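Side-chain contacts in putative tRNA (Adenine(37)-N6)-methyltransferase (PDB 7BTU), which probably methylates the threonylcarbamoyl-modified adenosine at position 37 of tRNA, with S-adenosyl-L-methionine as methyl donor: residues V218-H221 with L227-V230; L32-A37 with I188-A193. All blocks are in the same frame, centred on the assembly; numbering follows the deposited sequence.

Contact 1 (V218-H221 with L227-V230); sequences VHWH and LIRV
Trp220 and Ile228 cross at a slant, the CG2 branch of Ile228 reaching CD1 of the indole at 3.6 Å, while CD1 of Ile228 comes within 4.1 Å of NE1, a buried nitrogen with no polar partner in the model. The indole turns over its own backbone because CG sits between the backbone N and the carbonyl carbon (chi1 79°). On the same face of the sheet, Val218 CG1 meets Val230 CG1 at 4.0 Å. The other face carries His221 and Arg229, lying side by side and pointing the same way. There the methylene CD of Arg229, rather than its charged end, approaches NE2 of His221 at 3.2 Å; NE2 lies near the guanidinium plane, at its edge, and the two planes are 42° apart. Between the faces, His221 and Arg229 form an antiparallel hydrogen-bonded pair: His221 N to Arg229 O is 3.1 Å, and Arg229 N to His221 O is 2.9 Å with a nearly straight N-H...O angle of 170°. Trp220 and Val230 form the adjoining non-hydrogen-bonded pair. This hairpin makes the two central strands of a four-stranded mixed sheet, flanked by strands 162-165 and 209-213; helix 184-193 packs on the face bearing Val218, Trp220 and Val230.

Contact 2 (L32-A37 with I188-A193); sequences LLAPAA and IEQCLA
The side-chain amide of Gln190 has Pro35 and Ala36 on opposite sides of its plane. Ala36 CB comes in at a slant, 3.7 Å from the amide carbon CD of Gln190; on the other side, the methylene CD of Pro35 stands over OE1 at 3.2 Å, the proline ring and the glutamine chain crossing at about a right angle. The edge is polar: Ala36 N donates to OE1 of Gln190 at 2.8 Å, in the carbonyl plane and on a lone pair, with an N-H...O angle of 163°. Pro35 N is also near OE1 but has no hydrogen to offer. Extended beyond CG, the glutamine chain carries its amide from the helix to the loop, while its CB rests 3.8 Å from Ala34 CB. A water donates to Gln190 O at 2.7 Å and only weakly to Leu33 O, forming a second, looser link. The receiving loop is a type I beta turn from Ala34 to Ala37, closed by Ala37 N to Ala34 O, 3.0 Å. Proline holds the turn's second position, and the third-position N-H is bonded by a helix side chain, which joins the loop before barrel strand 38-43 to helix 184-193 of the C-terminal region.

The two contacts meet through helix 184-193, their centres about 14 Å apart. Gln190 looks from the helix toward the loop of contact 2, whereas Ile188 and Leu192 of the same helix lie on the hairpin of contact 1: Leu192 CD2 is 3.7 Å from Trp220 CD2, and Ile188 CD1 is 3.6 Å from Val218 CG2. Leu192 CD1 also touches Val230 CG2 at 3.8 Å. The helix is thus sandwiched between the C-terminal sheet and the loop leading into the barrel. Leu32, at the start of segment 32-37 and not itself touching the helix segment, packs on Val146 of the second subunit, which brings this loop to the subunit interface.

Contact 1 (V218-H221 with L227-V230)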
loop_
_atom_site.group_PDB
_atom_site.type_symbol
_atom_site.label_atom_id
_atom_site.label_comp_id
_atom_site.label_asym_id
_atom_site.label_seq_id
_atom_site.Cartn_x
_atom_site.Cartn_y
_atom_site.Cartn_z
ATOM N N VAL B 218 -8.841 -29.671 7.247
ATOM C CA VAL B 218 -8.141 -30.355 6.154
ATOM C C VAL B 218 -6.913 -30.966 6.794
ATOM O O VAL B 218 -6.185 -30.261 7.513
ATOM C CB VAL B 218 -7.757 -29.362 5.042
ATOM C CG1 VAL B 218 -6.922 -30.055 3.905
ATOM C CG2 VAL B 218 -9.058 -28.731 4.440
ATOM N N HIS B 219 -6.687 -32.261 6.568
ATOM C CA HIS B 219 -5.529 -32.921 7.157
ATOM C C HIS B 219 -4.622 -33.402 6.049
ATOM O O HIS B 219 -5.104 -33.825 4.984
ATOM C CB HIS B 219 -5.924 -34.093 8.065
ATOM C CG HIS B 219 -6.754 -33.651 9.218
ATOM N ND1 HIS B 219 -8.114 -33.858 9.277
ATOM C CD2 HIS B 219 -6.432 -32.929 10.317
ATOM C CE1 HIS B 219 -8.591 -33.312 10.383
ATOM N NE2 HIS B 219 -7.585 -32.757 11.034
ATOM N N TRP B 220 -3.303 -33.327 6.322
ATOM C CA TRP B 220 -2.312 -33.719 5.341
ATOM C C TRP B 220 -1.040 -34.245 6.027
ATOM O O TRP B 220 -0.853 -34.120 7.250
ATOM C CB TRP B 220 -1.986 -32.553 4.404
ATOM C CG TRP B 220 -1.056 -31.518 4.924
ATOM C CD1 TRP B 220 0.331 -31.486 4.794
ATOM C CD2 TRP B 220 -1.405 -30.380 5.649
ATOM N NE1 TRP B 220 0.826 -30.388 5.373
ATOM C CE2 TRP B 220 -0.223 -29.664 5.887
ATOM C CE3 TRP B 220 -2.615 -29.856 6.068
ATOM C CZ2 TRP B 220 -0.206 -28.491 6.568
ATOM C CZ3 TRP B 220 -2.594 -28.674 6.736
ATOM C CH2 TRP B 220 -1.400 -28.005 6.985
ATOM N N HIS B 221 -0.165 -34.866 5.218
ATOM C CA HIS B 221 1.155 -35.228 5.729
ATOM C C HIS B 221 2.172 -35.110 4.576
ATOM O O HIS B 221 1.805 -34.823 3.438
ATOM C CB HIS B 221 1.064 -36.615 6.423
ATOM C CG HIS B 221 0.917 -37.790 5.497
ATOM N ND1 HIS B 221 0.761 -39.073 5.970
ATOM C CD2 HIS B 221 1.003 -37.902 4.153
ATOM C CE1 HIS B 221 0.707 -39.916 4.950
ATOM N NE2 HIS B 221 0.866 -39.231 3.839
ATOM N N LEU B 227 6.785 -33.377 -1.092
ATOM C CA LEU B 227 5.461 -33.775 -1.533
ATOM C C LEU B 227 4.526 -33.737 -0.341
ATOM O O LEU B 227 4.864 -34.235 0.740
ATOM C CB LEU B 227 5.488 -35.184 -2.171
ATOM C CG LEU B 227 4.162 -35.824 -2.614
ATOM C CD1 LEU B 227 3.516 -35.033 -3.748
ATOM C CD2 LEU B 227 4.387 -37.340 -3.086
ATOM N N ILE B 228 3.377 -33.120 -0.553
ATOM C CA ILE B 228 2.287 -33.112 0.400
ATOM C C ILE B 228 1.181 -34.007 -0.116
ATOM O O ILE B 228 0.864 -33.999 -1.315
ATOM C CB ILE B 228 1.795 -31.671 0.615
ATOM C CG1 ILE B 228 2.836 -30.908 1.473
ATOM C CG2 ILE B 228 0.431 -31.705 1.245
ATOM C CD1 ILE B 228 2.495 -29.401 1.747
ATOM N N ARG B 229 0.561 -34.750 0.787
ATOM C CA ARG B 229 -0.575 -35.591 0.447
ATOM C C ARG B 229 -1.762 -35.186 1.295
ATOM O O ARG B 229 -1.645 -35.115 2.517
ATOM C CB ARG B 229 -0.210 -37.091 0.643
ATOM C CG ARG B 229 -1.437 -38.020 0.730
ATOM C CD ARG B 229 -1.016 -39.469 1.324
ATOM N NE ARG B 229 -2.124 -40.438 1.346
ATOM C CZ ARG B 229 -2.619 -40.925 0.222
ATOM N NH1 ARG B 229 -2.080 -40.521 -0.906
ATOM N NH2 ARG B 229 -3.620 -41.815 0.198
ATOM N N VAL B 230 -2.898 -34.848 0.647
ATOM C CA VAL B 230 -4.098 -34.494 1.401
ATOM C C VAL B 230 -4.747 -35.781 1.865
ATOM O O VAL B 230 -5.048 -36.670 1.046
ATOM C CB VAL B 230 -5.114 -33.668 0.541
ATOM C CG1 VAL B 230 -6.228 -33.101 1.441
ATOM C CG2 VAL B 230 -4.421 -32.531 -0.224
#

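Contact 2 (L32-A37 with I188-A193)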
loop_
_atom_site.group_PDB
_atom_site.type_symbol
_atom_site.label_atom_id
_atom_site.label_comp_id
_atom_site.label_asym_id
_atom_site.label_seq_id
_atom_site.Cartn_x
_atom_site.Cartn_y
_atom_site.Cartn_z
ATOM N N LEU B 32 -1.410 -13.684 -4.128
ATOM C CA LEU B 32 -1.984 -13.495 -5.454
ATOM C C LEU B 32 -1.748 -14.696 -6.363
ATOM O O LEU B 32 -2.439 -14.819 -7.385
ATOM C CB LEU B 32 -1.435 -12.237 -6.113
ATOM C CG LEU B 32 -1.794 -10.962 -5.334
ATOM C CD1 LEU B 32 -1.146 -9.768 -5.995
ATOM C CD2 LEU B 32 -3.332 -10.803 -5.205
ATOM N N LEU B 33 -0.859 -15.606 -5.986
ATOM C CA LEU B 33 -0.718 -16.885 -6.680
ATOM C C LEU B 33 -1.652 -17.970 -6.160
ATOM O O LEU B 33 -1.528 -19.139 -6.593
ATOM C CB LEU B 33 0.715 -17.403 -6.579
ATOM C CG LEU B 33 1.845 -16.516 -7.124
ATOM C CD1 LEU B 33 3.220 -17.245 -7.003
ATOM C CD2 LEU B 33 1.575 -16.040 -8.553
ATOM N N ALA B 34 -2.591 -17.629 -5.274
ATOM C CA ALA B 34 -3.657 -18.539 -4.827
ATOM C C ALA B 34 -5.014 -17.928 -5.155
ATOM O O ALA B 34 -5.751 -17.472 -4.264
ATOM C CB ALA B 34 -3.577 -18.858 -3.333
ATOM N N PRO B 35 -5.386 -17.909 -6.432
ATOM C CA PRO B 35 -6.664 -17.300 -6.794
ATOM C C PRO B 35 -7.865 -18.018 -6.222
ATOM O O PRO B 35 -8.945 -17.412 -6.167
ATOM C CB PRO B 35 -6.650 -17.361 -8.330
ATOM C CG PRO B 35 -5.760 -18.536 -8.633
ATOM C CD PRO B 35 -4.691 -18.486 -7.603
ATOM N N ALA B 36 -7.737 -19.298 -5.831
ATOM C CA ALA B 36 -8.905 -19.955 -5.251
ATOM C C ALA B 36 -9.182 -19.504 -3.821
ATOM O O ALA B 36 -10.178 -19.950 -3.242
ATOM C CB ALA B 36 -8.737 -21.502 -5.320
ATOM N N ALA B 37 -8.299 -18.688 -3.227
ATOM C CA ALA B 37 -8.498 -18.130 -1.888
ATOM C C ALA B 37 -9.454 -16.940 -2.051
ATOM O O ALA B 37 -9.046 -15.851 -2.430
ATOM C CB ALA B 37 -7.164 -17.720 -1.243
ATOM N N ILE B 188 -7.334 -25.806 -1.466
ATOM C CA ILE B 188 -6.485 -26.673 -0.637
ATOM C C ILE B 188 -5.133 -26.857 -1.306
ATOM O O ILE B 188 -4.079 -26.678 -0.692
ATOM C CB ILE B 188 -7.183 -28.018 -0.349
ATOM C CG1 ILE B 188 -8.365 -27.825 0.620
ATOM C CG2 ILE B 188 -6.137 -29.078 0.190
ATOM C CD1 ILE B 188 -9.263 -29.112 0.840
ATOM N N GLU B 189 -5.151 -27.169 -2.603
ATOM C CA GLU B 189 -3.914 -27.358 -3.340
ATOM C C GLU B 189 -3.056 -26.092 -3.317
ATOM O O GLU B 189 -1.833 -26.171 -3.138
ATOM C CB GLU B 189 -4.265 -27.765 -4.775
ATOM C CG GLU B 189 -3.142 -27.815 -5.739
ATOM C CD GLU B 189 -3.251 -29.017 -6.661
ATOM O OE1 GLU B 189 -4.285 -29.737 -6.590
ATOM O OE2 GLU B 189 -2.282 -29.272 -7.414
ATOM N N GLN B 190 -3.672 -24.915 -3.547
ATOM C CA GLN B 190 -2.882 -23.701 -3.627
ATOM C C GLN B 190 -2.330 -23.305 -2.267
ATOM O O GLN B 190 -1.238 -22.759 -2.184
ATOM C CB GLN B 190 -3.711 -22.544 -4.211
ATOM C CG GLN B 190 -3.978 -22.779 -5.708
ATOM C CD GLN B 190 -5.134 -21.986 -6.227
ATOM O OE1 GLN B 190 -5.474 -20.927 -5.677
ATOM N NE2 GLN B 190 -5.744 -22.473 -7.322
ATOM N N CYS B 191 -3.105 -23.539 -1.195
ATOM C CA CYS B 191 -2.665 -23.260 0.182
ATOM C C CYS B 191 -1.538 -24.198 0.609
ATOM O O CYS B 191 -0.554 -23.784 1.249
ATOM C CB CYS B 191 -3.874 -23.424 1.134
ATOM S SG CYS B 191 -3.582 -23.337 2.959
ATOM N N LEU B 192 -1.700 -25.493 0.326
ATOM C CA LEU B 192 -0.726 -26.469 0.785
ATOM C C LEU B 192 0.574 -26.339 0.023
ATOM O O LEU B 192 1.655 -26.521 0.613
ATOM C CB LEU B 192 -1.292 -27.896 0.653
ATOM C CG LEU B 192 -2.407 -28.153 1.696
ATOM C CD1 LEU B 192 -2.929 -29.577 1.648
ATOM C CD2 LEU B 192 -1.874 -27.836 3.071
ATOM N N ALA B 193 0.514 -25.998 -1.272
ATOM C CA ALA B 193 1.772 -25.855 -2.002
ATOM C C ALA B 193 2.709 -24.823 -1.377
ATOM O O ALA B 193 3.925 -24.918 -1.571
ATOM C CB ALA B 193 1.531 -25.471 -3.453
HETATM O O HOH W 1 -0.198 -21.335 -4.220
#